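Local structure of Stk_08120 (2EJX) at residues Thr30-Gln33 against Gly37-Ser40; Glu50-Phe55 against Ser59-Gly64; Arg89-Asp92 against Leu96-Ile99. The protein probably acts as a fatty acid carrier, a member of a thermoacidophile-specific family (DUF3211) in the Bet v 1-like clan. All coordinates share one frame; numbering follows the deposited sequence.

Contact 1. Residues Thr30-Gln33 against Gly37-Ser40; sequences TIPQ and GIAS
I38, at the start of strand 38-42, leans on the turn of helix 27-34 that holds I31 and P32. The bond to its CB points toward the helix, and its branches divide the work. The tight part lies near the root of the side chain, against the helix backbone. I38 CG1 comes 3.6 Å from the backbone O of I31. I38 CB sits 3.8 Å from P32 CA. Farther out the fit is easier. I38 CD1 meets the methyl I31 CG2 at 4.0 Å, while I38 CG2 reaches the ring carbon P32 CG at 4.2 Å. One torsion explains this split: CG1 of I38 stands beside its backbone N (chi1 -64°) and carries CD1 to I31, leaving CG2 for the proline. Both pairs of side chains pass each other at a slant.

The buried partner is I31. P32 and I38 are partly exposed, and their polar backbone atoms are joined by water. One molecule donates to P32 O at 2.6 Å and accepts from I38 N at 3.0 Å. It links the two backbones beside the apolar contact. P32 has no N-H to give to the preceding turn, and the helix is kinked there.

This is the helix-to-strand passage of a fold matching the helix-grip fold of Bet v 1 relatives, where two short helices sit between the first two strands. I31 also packs on F49 and A51 of strand 48-55 and on I41. A39 and S40 both face E52 in a classic beta bulge. T30 touches L86 and I88 of strand 82-92, and Q33 lies against L122 and I129 of the long helix 105-137.

Contact 2. Residues Glu50-Phe55 against Ser59-Gly64; sequences EAEGKF and SYKVKG
A51 pairs with V62 and G53 with Y60, each through two backbone hydrogen bonds, in an antiparallel beta hairpin whose segments have their N-to-C directions 158° apart. Strands 48-55 and 58-69 are its arms. A51, G53, Y60 and V62 belong to one face of the sheet. There the Y60 ring lies over G53, with G53 CA 4.0 Å from the centroid of the Y60 ring in a CH-pi contact. With chi1 at 64°, Y60 CG stands between its backbone N and carbonyl carbon, which turns the ring across G53. The glycine, with no side chain, lets the ring lie close over its backbone. The rings of F55 and Y60 meet obliquely, with Y60 CE2 at the edge of the F55 ring, 3.8 Å from F55 CD2. Y60 OH makes a hydrogen bond with P36 O. With an alanine at Y60, G53 would probably lose its aromatic cover and P36 O its hydroxyl partner. On the other face, E52 and K61 lie side by side, their CG atoms 3.6 Å apart. Their charges do not meet: E52 OE2 is 5.1 Å from K61 NZ. K63 turns its amine away to a salt bridge with D78. K63 CB stays 3.7 Å from E50 CG.

Contact 3. Residues Arg89-Asp92 against Leu96-Ile99; sequences RKKD and LQII
R89 and Q97 form the hydrogen-bonded pair of an antiparallel beta hairpin made by strands 82-92 and 95-102. The two segments have their N-to-C directions 148° apart, and their axes come within 4.6 Å. R89 N donates to Q97 O at 2.8 Å, with a nearly straight angle of 169°. Q97 N returns a bond to R89 O, also at 2.8 Å. K90 and L96 form the next pair, which is not hydrogen-bonded.

The two faces differ. K90 and L96 point to the side where helix 17-24 lies, K90 touching I17 and M21 and L96 packing on V20. L96 CB also passes 3.3 Å from R89 O.

R89 and Q97 occupy the other face. K91 bends back over it and crosses Q97 at a slant, with K91 CD 3.9 Å from Q97 CB. The amine of K91 forms a salt bridge with E10 of strand 7-12, the neighbour of strand 95-102 in the sheet.

The R89 chain is extended from CG to NE, with CG beside the backbone N (chi1 -56°). That carries its guanidinium to I99. The two side chains cross at about a right angle. R89 also makes a cation-pi contact with Y87. I99 CD1 lies over one face of the R89 guanidinium, 3.7 Å from R89 CZ and 3.3 Å from R89 NH1.

From the N terminus, strand 7-12 and helix 17-24 come before any of the three. Contact 1 closes first, over the short turn between helix 27-34 and strand 38-42. Contact 2 closes the hairpin turn that follows strand 48-55. Contact 3 closes the last hairpin, just before helix 105-137. They run in series, and none nests or crosses. Contacts 1 and 2 touch: A39 N and E52 O are 2.8 Å apart, a probable hydrogen bond, and I38 CD1 packs on Y60 OH at 3.4 Å. Contact 3 stands opposite, its centre about 24 Å from that of contact 2. The one antiparallel sheet joins all three.

Contact 1. Residues Thr30-Gln33 against Gly37-Ser40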
ATOM      1  N   THR A  30      -1.501  -2.125  -4.098  1.00 25.23           N
ATOM      2  CA  THR A  30      -1.041  -1.619  -2.802  1.00 24.13           C
ATOM      3  C   THR A  30      -2.136  -0.871  -2.034  1.00 24.07           C
ATOM      4  O   THR A  30      -2.266  -1.057  -0.826  1.00 23.62           O
ATOM      5  CB  THR A  30       0.200  -0.755  -3.001  1.00 25.23           C
ATOM      6  OG1 THR A  30       1.242  -1.563  -3.578  1.00 23.66           O
ATOM      7  CG2 THR A  30       0.696  -0.153  -1.679  1.00 23.76           C
ATOM      8  N   ILE A  31      -2.913  -0.032  -2.719  1.00 24.67           N
ATOM      9  CA  ILE A  31      -3.899   0.806  -2.032  1.00 24.69           C
ATOM     10  C   ILE A  31      -5.055  -0.013  -1.430  1.00 25.32           C
ATOM     11  O   ILE A  31      -5.352   0.153  -0.256  1.00 25.25           O
ATOM     12  CB  ILE A  31      -4.385   2.029  -2.933  1.00 24.25           C
ATOM     13  CG1 ILE A  31      -3.190   2.876  -3.381  1.00 26.69           C
ATOM     14  CG2 ILE A  31      -5.392   2.885  -2.236  1.00 22.48           C
ATOM     15  CD1 ILE A  31      -2.422   3.509  -2.287  1.00 27.02           C
ATOM     16  N   PRO A  32      -5.719  -0.906  -2.217  1.00 25.65           N
ATOM     17  CA  PRO A  32      -6.754  -1.739  -1.602  1.00 26.26           C
ATOM     18  C   PRO A  32      -6.217  -2.663  -0.499  1.00 25.80           C
ATOM     19  O   PRO A  32      -6.925  -2.946   0.474  1.00 26.45           O
ATOM     20  CB  PRO A  32      -7.287  -2.554  -2.788  1.00 27.74           C
ATOM     21  CG  PRO A  32      -6.929  -1.678  -3.997  1.00 26.58           C
ATOM     22  CD  PRO A  32      -5.612  -1.169  -3.663  1.00 25.30           C
ATOM     23  N   GLN A  33      -4.970  -3.077  -0.619  1.00 25.71           N
ATOM     24  CA  GLN A  33      -4.357  -3.964   0.404  1.00 25.18           C
ATOM     25  C   GLN A  33      -4.109  -3.291   1.741  1.00 26.33           C
ATOM     26  O   GLN A  33      -4.165  -3.974   2.775  1.00 25.64           O
ATOM     27  CB  GLN A  33      -3.048  -4.590  -0.078  1.00 25.64           C
ATOM     28  CG  GLN A  33      -3.180  -5.673  -1.145  1.00 27.25           C
ATOM     29  CD  GLN A  33      -3.723  -7.005  -0.632  1.00 28.28           C
ATOM     30  OE1 GLN A  33      -4.021  -7.934  -1.423  1.00 33.66           O
ATOM     31  NE2 GLN A  33      -3.858  -7.115   0.661  1.00 23.44           N
ATOM     32  N   GLY A  37     -10.643  -0.040   4.147  1.00 26.28           N
ATOM     33  CA  GLY A  37     -11.986  -0.236   3.564  1.00 26.81           C
ATOM     34  C   GLY A  37     -12.155   0.344   2.165  1.00 26.18           C
ATOM     35  O   GLY A  37     -13.193   0.927   1.861  1.00 25.63           O
ATOM     36  N   ILE A  38     -11.143   0.153   1.314  1.00 26.17           N
ATOM     37  CA  ILE A  38     -11.204   0.594  -0.094  1.00 27.20           C
ATOM     38  C   ILE A  38     -12.310  -0.137  -0.867  1.00 27.94           C
ATOM     39  O   ILE A  38     -12.351  -1.368  -0.883  1.00 28.22           O
ATOM     40  CB  ILE A  38      -9.818   0.440  -0.807  1.00 26.64           C
ATOM     41  CG1 ILE A  38      -8.767   1.349  -0.167  1.00 26.25           C
ATOM     42  CG2 ILE A  38      -9.916   0.680  -2.341  1.00 28.81           C
ATOM     43  CD1 ILE A  38      -8.960   2.839  -0.536  1.00 25.06           C
ATOM     44  N   ALA A  39     -13.219   0.618  -1.478  1.00 29.90           N
ATOM     45  CA  ALA A  39     -14.340   0.019  -2.219  1.00 31.61           C
ATOM     46  C   ALA A  39     -14.357   0.372  -3.727  1.00 32.85           C
ATOM     47  O   ALA A  39     -15.130  -0.221  -4.503  1.00 34.29           O
ATOM     48  CB  ALA A  39     -15.693   0.387  -1.575  1.00 31.13           C
ATOM     49  N   SER A  40     -13.531   1.339  -4.105  1.00 32.18           N
ATOM     50  CA  SER A  40     -13.332   1.755  -5.495  1.00 33.34           C
ATOM     51  C   SER A  40     -11.863   2.080  -5.752  1.00 33.27           C
ATOM     52  O   SER A  40     -11.182   2.596  -4.880  1.00 32.68           O
ATOM     53  CB  SER A  40     -14.218   2.953  -5.808  1.00 33.02           C
ATOM     54  OG  SER A  40     -15.569   2.541  -5.654  1.00 37.16           O
TER
HETATM   55  O   HOH W   1      -8.839  -1.764   1.754  1.00 26.85           O

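Contact 2. Residues Glu50-Phe55 against Ser59-Gly64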
ATOM      1  N   GLU A  50      -6.928   6.837  -8.292  1.00 30.57           N
ATOM      2  CA  GLU A  50      -7.957   7.430  -7.444  1.00 31.81           C
ATOM      3  C   GLU A  50      -8.691   6.287  -6.772  1.00 31.82           C
ATOM      4  O   GLU A  50      -9.056   5.279  -7.417  1.00 33.01           O
ATOM      5  CB  GLU A  50      -8.950   8.237  -8.299  1.00 33.29           C
ATOM      6  CG  GLU A  50      -8.289   9.261  -9.181  1.00 35.71           C
ATOM      7  CD  GLU A  50      -9.126   9.656 -10.395  1.00 42.60           C
ATOM      8  OE1 GLU A  50     -10.375   9.663 -10.295  1.00 42.80           O
ATOM      9  OE2 GLU A  50      -8.516   9.942 -11.460  1.00 45.27           O
ATOM     10  N   ALA A  51      -8.957   6.444  -5.482  1.00 30.46           N
ATOM     11  CA  ALA A  51      -9.679   5.430  -4.766  1.00 29.03           C
ATOM     12  C   ALA A  51     -10.657   6.046  -3.756  1.00 28.74           C
ATOM     13  O   ALA A  51     -10.520   7.204  -3.374  1.00 27.97           O
ATOM     14  CB  ALA A  51      -8.690   4.494  -4.044  1.00 28.58           C
ATOM     15  N   GLU A  52     -11.637   5.243  -3.375  1.00 28.30           N
ATOM     16  CA  GLU A  52     -12.640   5.611  -2.391  1.00 29.53           C
ATOM     17  C   GLU A  52     -12.713   4.516  -1.360  1.00 27.98           C
ATOM     18  O   GLU A  52     -12.713   3.328  -1.678  1.00 26.56           O
ATOM     19  CB  GLU A  52     -14.019   5.788  -3.067  1.00 29.64           C
ATOM     20  CG  GLU A  52     -14.096   7.116  -3.891  1.00 33.31           C
ATOM     21  CD  GLU A  52     -15.474   7.388  -4.528  1.00 35.30           C
ATOM     22  OE1 GLU A  52     -16.517   7.070  -3.915  1.00 44.36           O
ATOM     23  OE2 GLU A  52     -15.504   7.912  -5.660  1.00 40.62           O
ATOM     24  N   GLY A  53     -12.791   4.912  -0.096  1.00 27.83           N
ATOM     25  CA  GLY A  53     -12.982   3.937   0.940  1.00 27.67           C
ATOM     26  C   GLY A  53     -13.842   4.505   2.070  1.00 28.70           C
ATOM     27  O   GLY A  53     -14.234   5.674   2.048  1.00 26.62           O
ATOM     28  N   LYS A  54     -14.071   3.661   3.066  1.00 29.07           N
ATOM     29  CA  LYS A  54     -14.767   4.052   4.300  1.00 30.49           C
ATOM     30  C   LYS A  54     -14.248   3.257   5.505  1.00 31.26           C
ATOM     31  O   LYS A  54     -13.926   2.065   5.395  1.00 32.77           O
ATOM     32  CB  LYS A  54     -16.265   3.864   4.125  1.00 30.57           C
ATOM     33  CG  LYS A  54     -17.127   4.242   5.341  1.00 32.96           C
ATOM     34  CD  LYS A  54     -18.583   4.122   5.033  1.00 36.83           C
ATOM     35  CE  LYS A  54     -19.403   4.858   6.092  1.00 37.98           C
ATOM     36  NZ  LYS A  54     -20.839   4.872   5.692  1.00 40.69           N
ATOM     37  N   PHE A  55     -14.155   3.922   6.659  1.00 30.39           N
ATOM     38  CA  PHE A  55     -13.936   3.229   7.928  1.00 30.30           C
ATOM     39  C   PHE A  55     -14.726   3.999   8.985  1.00 29.88           C
ATOM     40  O   PHE A  55     -14.833   5.235   8.907  1.00 29.19           O
ATOM     41  CB  PHE A  55     -12.465   3.112   8.305  1.00 30.73           C
ATOM     42  CG  PHE A  55     -11.782   4.425   8.477  1.00 31.94           C
ATOM     43  CD1 PHE A  55     -11.627   4.983   9.735  1.00 34.66           C
ATOM     44  CD2 PHE A  55     -11.322   5.132   7.371  1.00 35.09           C
ATOM     45  CE1 PHE A  55     -11.021   6.223   9.891  1.00 33.71           C
ATOM     46  CE2 PHE A  55     -10.702   6.379   7.521  1.00 35.16           C
ATOM     47  CZ  PHE A  55     -10.565   6.926   8.777  1.00 36.02           C
ATOM     48  N   SER A  59     -16.430   8.117   5.086  1.00 29.44           N
ATOM     49  CA  SER A  59     -16.026   7.912   3.696  1.00 30.34           C
ATOM     50  C   SER A  59     -14.913   8.862   3.317  1.00 29.97           C
ATOM     51  O   SER A  59     -14.858  10.024   3.771  1.00 31.05           O
ATOM     52  CB  SER A  59     -17.204   8.149   2.765  1.00 30.26           C
ATOM     53  OG  SER A  59     -18.197   7.183   3.060  1.00 33.49           O
ATOM     54  N   TYR A  60     -14.021   8.400   2.442  1.00 29.52           N
ATOM     55  CA  TYR A  60     -12.967   9.265   1.977  1.00 28.31           C
ATOM     56  C   TYR A  60     -12.654   8.952   0.524  1.00 28.97           C
ATOM     57  O   TYR A  60     -12.946   7.846   0.034  1.00 28.90           O
ATOM     58  CB  TYR A  60     -11.701   9.158   2.839  1.00 28.97           C
ATOM     59  CG  TYR A  60     -11.062   7.797   2.798  1.00 29.48           C
ATOM     60  CD1 TYR A  60     -10.038   7.518   1.885  1.00 29.84           C
ATOM     61  CD2 TYR A  60     -11.523   6.764   3.620  1.00 30.23           C
ATOM     62  CE1 TYR A  60      -9.456   6.262   1.819  1.00 29.07           C
ATOM     63  CE2 TYR A  60     -10.939   5.500   3.579  1.00 28.07           C
ATOM     64  CZ  TYR A  60      -9.915   5.252   2.658  1.00 30.64           C
ATOM     65  OH  TYR A  60      -9.318   4.010   2.592  1.00 28.19           O
ATOM     66  N   LYS A  61     -12.126   9.963  -0.144  1.00 28.74           N
ATOM     67  CA  LYS A  61     -11.657   9.870  -1.533  1.00 30.35           C
ATOM     68  C   LYS A  61     -10.182  10.153  -1.529  1.00 31.14           C
ATOM     69  O   LYS A  61      -9.756  11.232  -1.082  1.00 32.11           O
ATOM     70  CB  LYS A  61     -12.336  10.921  -2.404  1.00 30.66           C
ATOM     71  CG  LYS A  61     -13.670  10.530  -2.899  1.00 35.51           C
ATOM     72  CD  LYS A  61     -14.380  11.723  -3.559  1.00 42.15           C
ATOM     73  CE  LYS A  61     -14.259  11.710  -5.074  1.00 45.40           C
ATOM     74  NZ  LYS A  61     -13.003  12.347  -5.545  1.00 46.25           N
ATOM     75  N   VAL A  62      -9.383   9.215  -2.017  1.00 30.51           N
ATOM     76  CA  VAL A  62      -7.952   9.414  -2.064  1.00 30.21           C
ATOM     77  C   VAL A  62      -7.488   9.275  -3.538  1.00 29.61           C
ATOM     78  O   VAL A  62      -8.078   8.507  -4.325  1.00 31.10           O
ATOM     79  CB  VAL A  62      -7.187   8.487  -1.051  1.00 29.09           C
ATOM     80  CG1 VAL A  62      -7.479   7.037  -1.322  1.00 31.44           C
ATOM     81  CG2 VAL A  62      -5.694   8.730  -1.043  1.00 29.52           C
ATOM     82  N   LYS A  63      -6.505  10.081  -3.910  1.00 28.63           N
ATOM     83  CA  LYS A  63      -5.849   9.929  -5.222  1.00 28.14           C
ATOM     84  C   LYS A  63      -4.370  10.262  -5.055  1.00 26.70           C
ATOM     85  O   LYS A  63      -3.945  10.830  -4.055  1.00 27.81           O
ATOM     86  CB  LYS A  63      -6.511  10.830  -6.291  1.00 28.95           C
ATOM     87  CG  LYS A  63      -6.188  12.297  -6.097  1.00 29.68           C
ATOM     88  CD  LYS A  63      -7.107  13.128  -6.973  1.00 28.96           C
ATOM     89  CE  LYS A  63      -6.614  14.586  -7.084  1.00 27.27           C
ATOM     90  NZ  LYS A  63      -7.177  15.360  -5.987  1.00 27.74           N
ATOM     91  N   GLY A  64      -3.540   9.865  -5.999  1.00 25.86           N
ATOM     92  CA  GLY A  64      -2.127  10.056  -5.807  1.00 25.06           C
ATOM     93  C   GLY A  64      -1.280   9.492  -6.956  1.00 25.16           C
ATOM     94  O   GLY A  64      -1.821   9.093  -7.977  1.00 24.72           O
TER

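Contact 3. Residues Arg89-Asp92 against Leu96-Ile99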
ATOM      1  N   ARG A  89      10.102  -0.078   1.015  1.00 27.02           N
ATOM      2  CA  ARG A  89      11.558  -0.053   0.890  1.00 28.36           C
ATOM      3  C   ARG A  89      12.115  -1.467   0.979  1.00 27.49           C
ATOM      4  O   ARG A  89      11.792  -2.184   1.906  1.00 26.09           O
ATOM      5  CB  ARG A  89      12.208   0.818   1.963  1.00 28.61           C
ATOM      6  CG  ARG A  89      11.703   2.270   2.004  1.00 31.54           C
ATOM      7  CD  ARG A  89      12.356   3.025   3.185  1.00 32.08           C
ATOM      8  NE  ARG A  89      11.952   4.442   3.194  1.00 37.79           N
ATOM      9  CZ  ARG A  89      11.741   5.171   4.290  1.00 35.99           C
ATOM     10  NH1 ARG A  89      11.928   4.655   5.503  1.00 37.03           N
ATOM     11  NH2 ARG A  89      11.367   6.440   4.162  1.00 40.80           N
ATOM     12  N   LYS A  90      12.908  -1.862  -0.020  1.00 27.75           N
ATOM     13  CA  LYS A  90      13.628  -3.098   0.054  1.00 27.70           C
ATOM     14  C   LYS A  90      14.753  -2.935   1.084  1.00 29.11           C
ATOM     15  O   LYS A  90      15.540  -1.997   0.999  1.00 29.72           O
ATOM     16  CB  LYS A  90      14.177  -3.484  -1.336  1.00 28.09           C
ATOM     17  CG  LYS A  90      15.198  -4.630  -1.289  1.00 27.60           C
ATOM     18  CD  LYS A  90      15.491  -5.149  -2.647  1.00 30.34           C
ATOM     19  CE  LYS A  90      16.673  -6.082  -2.623  1.00 33.86           C
ATOM     20  NZ  LYS A  90      17.180  -6.371  -4.000  1.00 34.41           N
ATOM     21  N   LYS A  91      14.840  -3.862   2.037  1.00 28.59           N
ATOM     22  CA  LYS A  91      15.888  -3.835   3.057  1.00 30.30           C
ATOM     23  C   LYS A  91      16.999  -4.824   2.748  1.00 31.53           C
ATOM     24  O   LYS A  91      18.175  -4.528   3.008  1.00 32.52           O
ATOM     25  CB  LYS A  91      15.294  -4.060   4.445  1.00 30.11           C
ATOM     26  CG  LYS A  91      14.232  -3.069   4.817  1.00 32.65           C
ATOM     27  CD  LYS A  91      14.084  -2.900   6.331  1.00 35.38           C
ATOM     28  CE  LYS A  91      13.703  -4.186   7.006  1.00 35.55           C
ATOM     29  NZ  LYS A  91      13.177  -3.951   8.373  1.00 34.99           N
ATOM     30  N   ASP A  92      16.643  -6.012   2.238  1.00 30.93           N
ATOM     31  CA  ASP A  92      17.630  -6.978   1.728  1.00 31.49           C
ATOM     32  C   ASP A  92      16.886  -7.902   0.808  1.00 31.84           C
ATOM     33  O   ASP A  92      15.743  -7.579   0.440  1.00 30.39           O
ATOM     34  CB  ASP A  92      18.329  -7.779   2.851  1.00 31.86           C
ATOM     35  CG  ASP A  92      17.341  -8.440   3.820  1.00 32.98           C
ATOM     36  OD1 ASP A  92      16.306  -9.044   3.398  1.00 30.13           O
ATOM     37  OD2 ASP A  92      17.609  -8.337   5.027  1.00 32.69           O
ATOM     38  N   LEU A  96      11.318  -6.438   3.280  1.00 25.40           N
ATOM     39  CA  LEU A  96      10.993  -5.086   2.961  1.00 25.49           C
ATOM     40  C   LEU A  96      10.352  -4.385   4.147  1.00 24.95           C
ATOM     41  O   LEU A  96       9.990  -5.022   5.151  1.00 23.20           O
ATOM     42  CB  LEU A  96      10.127  -4.996   1.694  1.00 26.28           C
ATOM     43  CG  LEU A  96       8.762  -5.666   1.595  1.00 28.49           C
ATOM     44  CD1 LEU A  96       7.602  -4.855   2.211  1.00 31.24           C
ATOM     45  CD2 LEU A  96       8.453  -5.954   0.139  1.00 28.47           C
ATOM     46  N   GLN A  97      10.242  -3.064   4.029  1.00 24.69           N
ATOM     47  CA  GLN A  97       9.552  -2.255   5.040  1.00 24.49           C
ATOM     48  C   GLN A  97       8.490  -1.424   4.370  1.00 23.49           C
ATOM     49  O   GLN A  97       8.748  -0.833   3.324  1.00 23.20           O
ATOM     50  CB  GLN A  97      10.584  -1.326   5.760  1.00 25.69           C
ATOM     51  CG  GLN A  97      10.091  -0.695   7.097  1.00 27.02           C
ATOM     52  CD  GLN A  97       9.964  -1.642   8.304  1.00 30.26           C
ATOM     53  OE1 GLN A  97       9.274  -1.330   9.284  1.00 33.51           O
ATOM     54  NE2 GLN A  97      10.628  -2.765   8.250  1.00 29.39           N
ATOM     55  N   ILE A  98       7.326  -1.331   5.009  1.00 22.87           N
ATOM     56  CA  ILE A  98       6.230  -0.453   4.580  1.00 23.48           C
ATOM     57  C   ILE A  98       6.052   0.584   5.677  1.00 24.60           C
ATOM     58  O   ILE A  98       5.959   0.219   6.864  1.00 25.32           O
ATOM     59  CB  ILE A  98       4.907  -1.240   4.387  1.00 22.97           C
ATOM     60  CG1 ILE A  98       5.146  -2.394   3.383  1.00 22.66           C
ATOM     61  CG2 ILE A  98       3.757  -0.300   3.994  1.00 23.11           C
ATOM     62  CD1 ILE A  98       3.885  -3.210   3.040  1.00 24.54           C
ATOM     63  N   ILE A  99       6.070   1.855   5.271  1.00 24.74           N
ATOM     64  CA  ILE A  99       5.898   2.947   6.213  1.00 25.50           C
ATOM     65  C   ILE A  99       4.819   3.859   5.631  1.00 25.16           C
ATOM     66  O   ILE A  99       4.987   4.368   4.528  1.00 24.90           O
ATOM     67  CB  ILE A  99       7.183   3.814   6.365  1.00 25.81           C
ATOM     68  CG1 ILE A  99       8.395   2.953   6.733  1.00 27.78           C
ATOM     69  CG2 ILE A  99       6.977   4.895   7.416  1.00 26.08           C
ATOM     70  CD1 ILE A  99       9.328   2.700   5.526  1.00 30.02           C
TER